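Local coordinates for arsenic responsive repressor ArsR (Corynebacterium glutamicum ATCC 13032, PDB 6J0E), which represses transcription as a dimeric winged-helix regulator of the ArsR family, and probably releases its operator DNA when it binds trivalent arsenic, at residues Leu87-Glu92 against Val96-Arg101; Leu47-Ala52 against Thr64-Leu69. One frame throughout, in Å; residues are numbered along the deposited sequence.

Contact 1 (Leu87-Glu92 against Val96-Arg101); sequences LDRVPE and VLHRVR
D88 meets R99 on one face of a two-stranded hairpin, R101 comes in from just beyond the strand, and the three side chains illustrate how an acid can be shared between two arginines. R99 approaches the carboxylate side-on, its guanidinium turned only 22° from the carboxylate plane, with NE donating to the syn lone pair of D88 OD1 at 2.7 Å in a nearly straight bond and NH2 reaching OD2. R101 bends at its second and third torsions and brings NH1 to D88 OD2, also at 2.7 Å, with its guanidinium almost perpendicular to the carboxylate. The two arginines reach OD2 from opposite faces of that plane, which should fix the rotation of the carboxylate and probably favours its ionised form. Further out, E103 pairs with R101 NH2. A methyl, V90 CG1, sits over one face of the R99 guanidinium, displaced toward its rim, a tight approach of 3.1 Å from CG1 to NE of R99, while V90 CG2 packs on CB of L97.

Strands 87-92 and 95-100 are antiparallel arms of the wing in the winged helix-turn-helix fold of this family. Paired backbone bonds join D88 to R99 and V90 to L97, where V90 O accepts from L97 N at 2.9 Å.

On the other face, R89 runs alongside H98, its CG 3.5 Å from H98 NE2, and a water is hydrogen-bonded to that NE2 and, weakly, to R89 NH1. The guanidinium stands 83° from the imidazole plane, and V96 CG1 lies over the centre of one of its faces. At the base of the hairpin, the CB of L87 heads away from the other strand, yet CD2 reaches 3.6 Å from CA of V100, whose side chain also packs on I114 of the second subunit.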
ATOM      1  N   LEU B  87      -5.436 -13.989  -4.240  1.00  9.27           N
ATOM      2  CA  LEU B  87      -6.442 -15.031  -3.759  1.00 11.54           C
ATOM      3  C   LEU B  87      -5.926 -16.363  -4.190  1.00 11.15           C
ATOM      4  O   LEU B  87      -5.149 -16.461  -5.110  1.00 10.44           O
ATOM      5  CB  LEU B  87      -7.819 -14.922  -4.386  1.00 10.40           C
ATOM      6  CG  LEU B  87      -8.436 -13.534  -4.287  1.00 11.63           C
ATOM      7  CD1 LEU B  87      -9.694 -13.500  -5.153  1.00 12.50           C
ATOM      8  CD2 LEU B  87      -8.713 -13.012  -2.896  1.00 11.33           C
ATOM      9  N   ASP B  88      -6.438 -17.383  -3.548  1.00 13.61           N
ATOM     10  CA  ASP B  88      -6.242 -18.700  -4.228  1.00 14.44           C
ATOM     11  C   ASP B  88      -7.488 -19.471  -3.922  1.00 14.37           C
ATOM     12  O   ASP B  88      -8.391 -18.948  -3.301  1.00 11.84           O
ATOM     13  CB  ASP B  88      -4.999 -19.461  -3.812  1.00 17.77           C
ATOM     14  CG  ASP B  88      -4.967 -19.803  -2.386  1.00 18.33           C
ATOM     15  OD1 ASP B  88      -5.904 -19.617  -1.639  1.00 15.47           O
ATOM     16  OD2 ASP B  88      -3.925 -20.369  -1.997  1.00 21.42           O
ATOM     17  N   ARG B  89      -7.533 -20.647  -4.512  1.00 14.65           N
ATOM     18  CA  ARG B  89      -8.758 -21.389  -4.485  1.00 16.63           C
ATOM     19  C   ARG B  89      -8.578 -22.535  -3.463  1.00 18.30           C
ATOM     20  O   ARG B  89      -7.530 -23.196  -3.413  1.00 18.25           O
ATOM     21  CB  ARG B  89      -9.053 -21.898  -5.878  1.00 18.34           C
ATOM     22  CG  ARG B  89      -9.393 -20.869  -6.927  1.00 19.11           C
ATOM     23  CD  ARG B  89      -8.906 -21.270  -8.312  1.00 23.74           C
ATOM     24  NE  ARG B  89      -9.588 -22.487  -8.798  1.00 28.47           N
ATOM     25  CZ  ARG B  89     -10.758 -22.523  -9.468  1.00 31.41           C
ATOM     26  NH1 ARG B  89     -11.445 -21.437  -9.740  1.00 25.21           N
ATOM     27  NH2 ARG B  89     -11.293 -23.693  -9.812  1.00 30.95           N
ATOM     28  N   VAL B  90      -9.626 -22.813  -2.744  1.00 12.91           N
ATOM     29  CA  VAL B  90      -9.596 -23.970  -1.800  1.00 15.82           C
ATOM     30  C   VAL B  90     -10.942 -24.739  -1.950  1.00 16.45           C
ATOM     31  O   VAL B  90     -11.978 -24.164  -2.178  1.00 15.05           O
ATOM     32  CB  VAL B  90      -9.274 -23.560  -0.377  1.00 20.19           C
ATOM     33  CG1 VAL B  90      -7.861 -22.912  -0.319  1.00 23.15           C
ATOM     34  CG2 VAL B  90     -10.359 -22.665   0.123  1.00 18.27           C
ATOM     35  N   PRO B  91     -10.888 -26.049  -1.965  1.00 15.81           N
ATOM     36  CA  PRO B  91     -12.061 -26.849  -2.299  1.00 14.72           C
ATOM     37  C   PRO B  91     -12.908 -27.042  -1.116  1.00 15.10           C
ATOM     38  O   PRO B  91     -12.383 -27.112  -0.029  1.00 18.96           O
ATOM     39  CB  PRO B  91     -11.409 -28.225  -2.596  1.00 16.08           C
ATOM     40  CG  PRO B  91     -10.116 -28.217  -1.821  1.00 18.20           C
ATOM     41  CD  PRO B  91      -9.651 -26.857  -2.033  1.00 18.92           C
ATOM     42  N   GLU B  92     -14.202 -27.130  -1.305  1.00 18.03           N
ATOM     43  CA  GLU B  92     -15.062 -27.639  -0.274  1.00 22.28           C
ATOM     44  C   GLU B  92     -15.878 -28.764  -0.951  1.00 24.97           C
ATOM     45  O   GLU B  92     -16.825 -28.491  -1.663  1.00 26.46           O
ATOM     46  CB  GLU B  92     -15.903 -26.506   0.336  1.00 24.24           C
ATOM     47  CG  GLU B  92     -16.276 -26.825   1.777  1.00 27.65           C
ATOM     48  CD  GLU B  92     -16.704 -25.622   2.584  1.00 33.56           C
ATOM     49  OE1 GLU B  92     -16.084 -25.354   3.652  0.50 30.30           O
ATOM     50  OE2 GLU B  92     -17.686 -24.944   2.166  1.00 32.44           O
ATOM     51  N   VAL B  96     -15.871 -24.830  -5.394  1.00 17.59           N
ATOM     52  CA  VAL B  96     -14.620 -24.017  -5.330  1.00 17.38           C
ATOM     53  C   VAL B  96     -14.876 -22.748  -4.487  1.00 15.65           C
ATOM     54  O   VAL B  96     -15.765 -21.967  -4.822  1.00 15.49           O
ATOM     55  CB  VAL B  96     -14.190 -23.546  -6.704  1.00 16.50           C
ATOM     56  CG1 VAL B  96     -13.017 -22.554  -6.588  1.00 18.09           C
ATOM     57  CG2 VAL B  96     -13.756 -24.711  -7.640  1.00 19.72           C
ATOM     58  N   LEU B  97     -14.080 -22.548  -3.395  1.00 11.90           N
ATOM     59  CA  LEU B  97     -14.122 -21.287  -2.606  1.00 12.08           C
ATOM     60  C   LEU B  97     -12.875 -20.449  -2.933  1.00 13.35           C
ATOM     61  O   LEU B  97     -11.854 -20.956  -3.383  1.00 10.26           O
ATOM     62  CB  LEU B  97     -14.124 -21.543  -1.174  1.00 10.94           C
ATOM     63  CG  LEU B  97     -15.203 -22.564  -0.736  1.00 12.71           C
ATOM     64  CD1 LEU B  97     -15.039 -22.858   0.717  1.00 11.78           C
ATOM     65  CD2 LEU B  97     -16.535 -22.046  -1.114  1.00 11.78           C
ATOM     66  N   HIS B  98     -12.971 -19.128  -2.699  1.00 10.60           N
ATOM     67  CA  HIS B  98     -11.792 -18.262  -2.853  1.00 11.66           C
ATOM     68  C   HIS B  98     -11.406 -17.660  -1.547  1.00 12.69           C
ATOM     69  O   HIS B  98     -12.268 -17.263  -0.775  1.00 10.69           O
ATOM     70  CB  HIS B  98     -12.223 -17.181  -3.813  1.00 12.81           C
ATOM     71  CG  HIS B  98     -12.048 -17.594  -5.210  1.00 16.59           C
ATOM     72  ND1 HIS B  98     -13.006 -18.224  -5.887  1.00 15.44           N
ATOM     73  CD2 HIS B  98     -10.992 -17.477  -6.062  1.00 20.76           C
ATOM     74  CE1 HIS B  98     -12.606 -18.498  -7.111  1.00 16.30           C
ATOM     75  NE2 HIS B  98     -11.403 -17.975  -7.279  1.00 20.21           N
ATOM     76  N   ARG B  99     -10.098 -17.630  -1.245  1.00 12.21           N
ATOM     77  CA  ARG B  99      -9.671 -17.013  -0.010  1.00 15.90           C
ATOM     78  C   ARG B  99      -8.492 -16.076  -0.297  1.00 15.95           C
ATOM     79  O   ARG B  99      -7.561 -16.358  -1.079  1.00 13.74           O
ATOM     80  CB  ARG B  99      -9.265 -17.991   1.063  1.00 18.67           C
ATOM     81  CG  ARG B  99      -8.364 -19.021   0.521  1.00 20.43           C
ATOM     82  CD  ARG B  99      -7.442 -19.609   1.650  1.00 22.89           C
ATOM     83  NE  ARG B  99      -6.450 -20.386   0.926  1.00 23.50           N
ATOM     84  CZ  ARG B  99      -5.643 -21.298   1.432  1.00 27.37           C
ATOM     85  NH1 ARG B  99      -5.662 -21.577   2.716  1.00 34.87           N
ATOM     86  NH2 ARG B  99      -4.843 -21.938   0.605  1.00 26.92           N
ATOM     87  N   VAL B 100      -8.547 -14.983   0.391  1.00 15.39           N
ATOM     88  CA  VAL B 100      -7.454 -14.046   0.347  1.00 16.33           C
ATOM     89  C   VAL B 100      -6.149 -14.666   0.886  1.00 15.29           C
ATOM     90  O   VAL B 100      -6.076 -15.461   1.833  1.00 14.16           O
ATOM     91  CB  VAL B 100      -7.815 -12.753   1.024  1.00 22.18           C
ATOM     92  CG1 VAL B 100      -7.785 -12.892   2.475  1.00 27.32           C
ATOM     93  CG2 VAL B 100      -6.823 -11.690   0.538  1.00 23.54           C
ATOM     94  N   ARG B 101      -5.096 -14.354   0.199  1.00 14.22           N
ATOM     95  CA  ARG B 101      -3.724 -14.677   0.632  1.00 16.45           C
ATOM     96  C   ARG B 101      -3.077 -13.375   1.236  1.00 12.05           C
ATOM     97  O   ARG B 101      -2.947 -12.346   0.605  1.00 12.94           O
ATOM     98  CB  ARG B 101      -2.954 -15.191  -0.570  1.00 17.04           C
ATOM     99  CG  ARG B 101      -3.370 -16.558  -1.152  1.00 18.58           C
ATOM    100  CD  ARG B 101      -3.264 -17.750  -0.212  1.00 23.85           C
ATOM    101  NE  ARG B 101      -1.872 -18.042   0.176  1.00 25.83           N
ATOM    102  CZ  ARG B 101      -1.307 -19.236   0.280  1.00 27.52           C
ATOM    103  NH1 ARG B 101      -1.975 -20.294  -0.133  1.00 26.38           N
ATOM    104  NH2 ARG B 101      -0.031 -19.341   0.715  1.00 23.26           N
TER
HETATM  105  O   HOH W   1     -10.641 -18.088  -9.657  1.00 18.90           O

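Contact 2 (Leu47-Ala52 against Thr64-Leu69)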
ATOM      1  N   LEU B  47     -12.273  -7.546  -2.385  1.00 11.70           N
ATOM      2  CA  LEU B  47     -11.356  -7.679  -1.221  1.00 12.46           C
ATOM      3  C   LEU B  47     -11.922  -7.295   0.091  1.00 15.78           C
ATOM      4  O   LEU B  47     -11.641  -7.955   1.119  1.00 16.15           O
ATOM      5  CB  LEU B  47     -10.002  -6.974  -1.448  1.00 13.05           C
ATOM      6  CG  LEU B  47      -9.343  -7.605  -2.559  1.00 13.53           C
ATOM      7  CD1 LEU B  47      -8.072  -6.805  -2.840  1.00 15.05           C
ATOM      8  CD2 LEU B  47      -8.909  -9.065  -2.229  1.00 14.98           C
ATOM      9  N   SER B  48     -12.648  -6.188   0.087  1.00 15.09           N
ATOM     10  CA  SER B  48     -13.478  -5.776   1.255  1.00 15.81           C
ATOM     11  C   SER B  48     -14.460  -6.699   1.805  1.00 14.05           C
ATOM     12  O   SER B  48     -14.575  -6.816   3.006  1.00 14.23           O
ATOM     13  CB  SER B  48     -14.263  -4.501   0.885  1.00 19.44           C
ATOM     14  OG  SER B  48     -13.550  -3.450   1.428  1.00 29.38           O
ATOM     15  N   GLN B  49     -15.261  -7.273   0.893  1.00 14.13           N
ATOM     16  CA  GLN B  49     -16.244  -8.269   1.396  1.00 14.47           C
ATOM     17  C   GLN B  49     -15.488  -9.488   2.020  1.00 16.21           C
ATOM     18  O   GLN B  49     -15.947 -10.052   2.994  1.00 13.40           O
ATOM     19  CB  GLN B  49     -17.185  -8.710   0.282  1.00 15.09           C
ATOM     20  CG  GLN B  49     -18.012  -7.565  -0.273  1.00 16.00           C
ATOM     21  CD  GLN B  49     -19.306  -7.331   0.543  1.00 18.00           C
ATOM     22  OE1 GLN B  49     -19.539  -8.033   1.554  1.00 15.43           O
ATOM     23  NE2 GLN B  49     -20.068  -6.309   0.179  1.00 15.11           N
ATOM     24  N   LEU B  50     -14.334  -9.892   1.402  1.00 15.87           N
ATOM     25  CA  LEU B  50     -13.619 -11.019   1.917  1.00 16.44           C
ATOM     26  C   LEU B  50     -13.045 -10.749   3.255  1.00 18.05           C
ATOM     27  O   LEU B  50     -13.212 -11.549   4.238  1.00 20.61           O
ATOM     28  CB  LEU B  50     -12.544 -11.457   0.929  1.00 15.15           C
ATOM     29  CG  LEU B  50     -13.149 -11.954  -0.372  1.00 15.97           C
ATOM     30  CD1 LEU B  50     -11.963 -12.294  -1.288  1.00 17.50           C
ATOM     31  CD2 LEU B  50     -14.056 -13.167  -0.234  1.00 16.89           C
ATOM     32  N   ALA B  51     -12.441  -9.597   3.403  1.00 19.19           N
ATOM     33  CA  ALA B  51     -11.836  -9.257   4.670  1.00 28.92           C
ATOM     34  C   ALA B  51     -12.941  -8.998   5.750  1.00 29.18           C
ATOM     35  O   ALA B  51     -12.806  -9.392   6.888  1.00 31.41           O
ATOM     36  CB  ALA B  51     -10.913  -8.041   4.460  1.00 31.22           C
ATOM     37  N   ALA B  52     -14.045  -8.373   5.373  1.00 31.32           N
ATOM     38  CA  ALA B  52     -15.139  -8.133   6.305  1.00 33.92           C
ATOM     39  C   ALA B  52     -15.717  -9.464   6.833  1.00 32.18           C
ATOM     40  O   ALA B  52     -16.290  -9.513   7.905  1.00 34.27           O
ATOM     41  CB  ALA B  52     -16.196  -7.215   5.650  1.00 35.42           C
ATOM     42  N   THR B  64     -21.788 -13.030  -5.184  1.00 12.27           N
ATOM     43  CA  THR B  64     -22.737 -12.359  -6.138  1.00 13.45           C
ATOM     44  C   THR B  64     -23.976 -11.915  -5.296  1.00 12.01           C
ATOM     45  O   THR B  64     -24.492 -10.813  -5.569  1.00 13.57           O
ATOM     46  CB  THR B  64     -23.254 -13.216  -7.256  1.00 15.27           C
ATOM     47  OG1 THR B  64     -23.899 -14.293  -6.637  1.00 22.06           O
ATOM     48  CG2 THR B  64     -22.118 -13.737  -8.228  1.00 16.73           C
ATOM     49  N   ASP B  65     -24.421 -12.711  -4.353  1.00 12.28           N
ATOM     50  CA  ASP B  65     -25.504 -12.299  -3.488  1.00 14.90           C
ATOM     51  C   ASP B  65     -25.110 -11.004  -2.688  1.00 14.64           C
ATOM     52  O   ASP B  65     -25.919 -10.048  -2.552  1.00 13.99           O
ATOM     53  CB  ASP B  65     -25.911 -13.533  -2.622  1.00 15.64           C
ATOM     54  CG  ASP B  65     -27.393 -13.469  -2.068  0.50 19.78           C
ATOM     55  OD1 ASP B  65     -28.352 -12.929  -2.690  0.50 16.30           O
ATOM     56  OD2 ASP B  65     -27.557 -14.000  -0.965  0.50 20.66           O
ATOM     57  N   LEU B  66     -23.913 -11.004  -2.109  1.00 14.42           N
ATOM     58  CA  LEU B  66     -23.452  -9.879  -1.233  1.00 17.39           C
ATOM     59  C   LEU B  66     -23.330  -8.580  -2.045  1.00 18.30           C
ATOM     60  O   LEU B  66     -23.648  -7.453  -1.572  1.00 14.20           O
ATOM     61  CB  LEU B  66     -22.129 -10.255  -0.491  1.00 17.38           C
ATOM     62  CG  LEU B  66     -22.114 -11.316   0.620  1.00 19.28           C
ATOM     63  CD1 LEU B  66     -20.700 -11.557   1.003  1.00 23.42           C
ATOM     64  CD2 LEU B  66     -22.901 -10.800   1.858  1.00 22.07           C
ATOM     65  N   MET B  67     -22.791  -8.696  -3.270  1.00 17.13           N
ATOM     66  CA  MET B  67     -22.501  -7.518  -4.005  1.00 12.40           C
ATOM     67  C   MET B  67     -23.533  -7.004  -5.028  1.00 14.79           C
ATOM     68  O   MET B  67     -23.381  -5.898  -5.518  1.00 12.82           O
ATOM     69  CB  MET B  67     -21.121  -7.817  -4.694  1.00 12.95           C
ATOM     70  CG  MET B  67     -20.073  -8.183  -3.687  1.00 13.32           C
ATOM     71  SD  MET B  67     -18.408  -8.359  -4.556  1.00 13.13           S
ATOM     72  CE  MET B  67     -18.069  -6.635  -5.021  1.00 14.17           C
ATOM     73  N   GLY B  68     -24.512  -7.882  -5.366  1.00 13.07           N
ATOM     74  CA  GLY B  68     -25.464  -7.578  -6.424  1.00 14.42           C
ATOM     75  C   GLY B  68     -24.936  -7.536  -7.817  1.00 16.00           C
ATOM     76  O   GLY B  68     -25.585  -6.825  -8.711  1.00 14.97           O
ATOM     77  N   LEU B  69     -23.724  -8.163  -8.018  1.00 13.88           N
ATOM     78  CA  LEU B  69     -23.140  -8.147  -9.349  1.00 15.34           C
ATOM     79  C   LEU B  69     -23.324  -9.527  -9.966  1.00 13.33           C
ATOM     80  O   LEU B  69     -23.592 -10.438  -9.273  1.00 13.28           O
ATOM     81  CB  LEU B  69     -21.698  -7.705  -9.391  1.00 19.29           C
ATOM     82  CG  LEU B  69     -21.265  -6.280  -8.838  1.00 20.59           C
ATOM     83  CD1 LEU B  69     -20.781  -6.473  -7.438  1.00 26.47           C
ATOM     84  CD2 LEU B  69     -20.015  -5.784  -9.533  1.00 26.81           C
TER
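Q49 on helix 41-52 lies against L66 and M67 near the end of helix 60-67, a small interface in which one glutamine does all the work on its side. The more enclosed part is aliphatic. CG of Q49 meets CG of M67 at 4.0 Å, the two chains sliding past each other in opposite directions. The CB bond of Q49 already points toward the other helix, and a bend at the second torsion (chi2 -86°) lays the amide across L66. M67 extends through its second torsion and bends at the third, and its side chain is hemmed in by R45 and I46 of helix 41-52 and by I74 of helix 71-83.

The outer margin lies at L66, which is exposed and has the amide against it. OE1 of Q49 is 3.8 Å from CD1 of L66 and 4.0 Å from its CB, while NE2 of Q49 stays 4.1 Å from the backbone O of L66, too far for a hydrogen bond. Van der Waals contact is therefore what joins the two segments here. The backbone leaves the helix just beyond, at G68, with positive phi.

The nearest CA atoms, those of Q49 and L66, are 7.8 Å apart. Helix 41-52 also bears A51, part of the arsenic pocket, although the side chain of Q49 is about 11 Å from the bound arsenic. Helices 60-67 and 71-83, joined by the turn that starts at G68, form the helix-turn-helix of the ArsR fold, and helix 41-52 packs against the first of them. Around the contact, Q49 and L50 touch L63 of helix 60-67, P22 of the second subunit packs on Q49, T64 and L69 join M67 on I74, and strand 87-92 is a further neighbour of helix 41-52.

Overall arrangement
Contacts 1 and 2 lie within a single winged-helix domain, contact 2 closing before contact 1 opens along the chain, their centres about 14 Å apart. Contact 1 joins the two strands of the wing and is partly buried, with 724 Å² covered; contact 2 joins two helices at the surface and covers 142 Å². Their chemistry follows: backbone bonds and a charged network in the hairpin, against dispersion contacts of one glutamine in the helical pair. The segments also meet directly, since CD2 of L87 packs 3.7 Å from CD1 of L50 and 4.0 Å from CD2 of L47. Helix 41-52 thus takes part in both, L47 and L50 packing on L87, Q49 and L50 meeting helix 60-67.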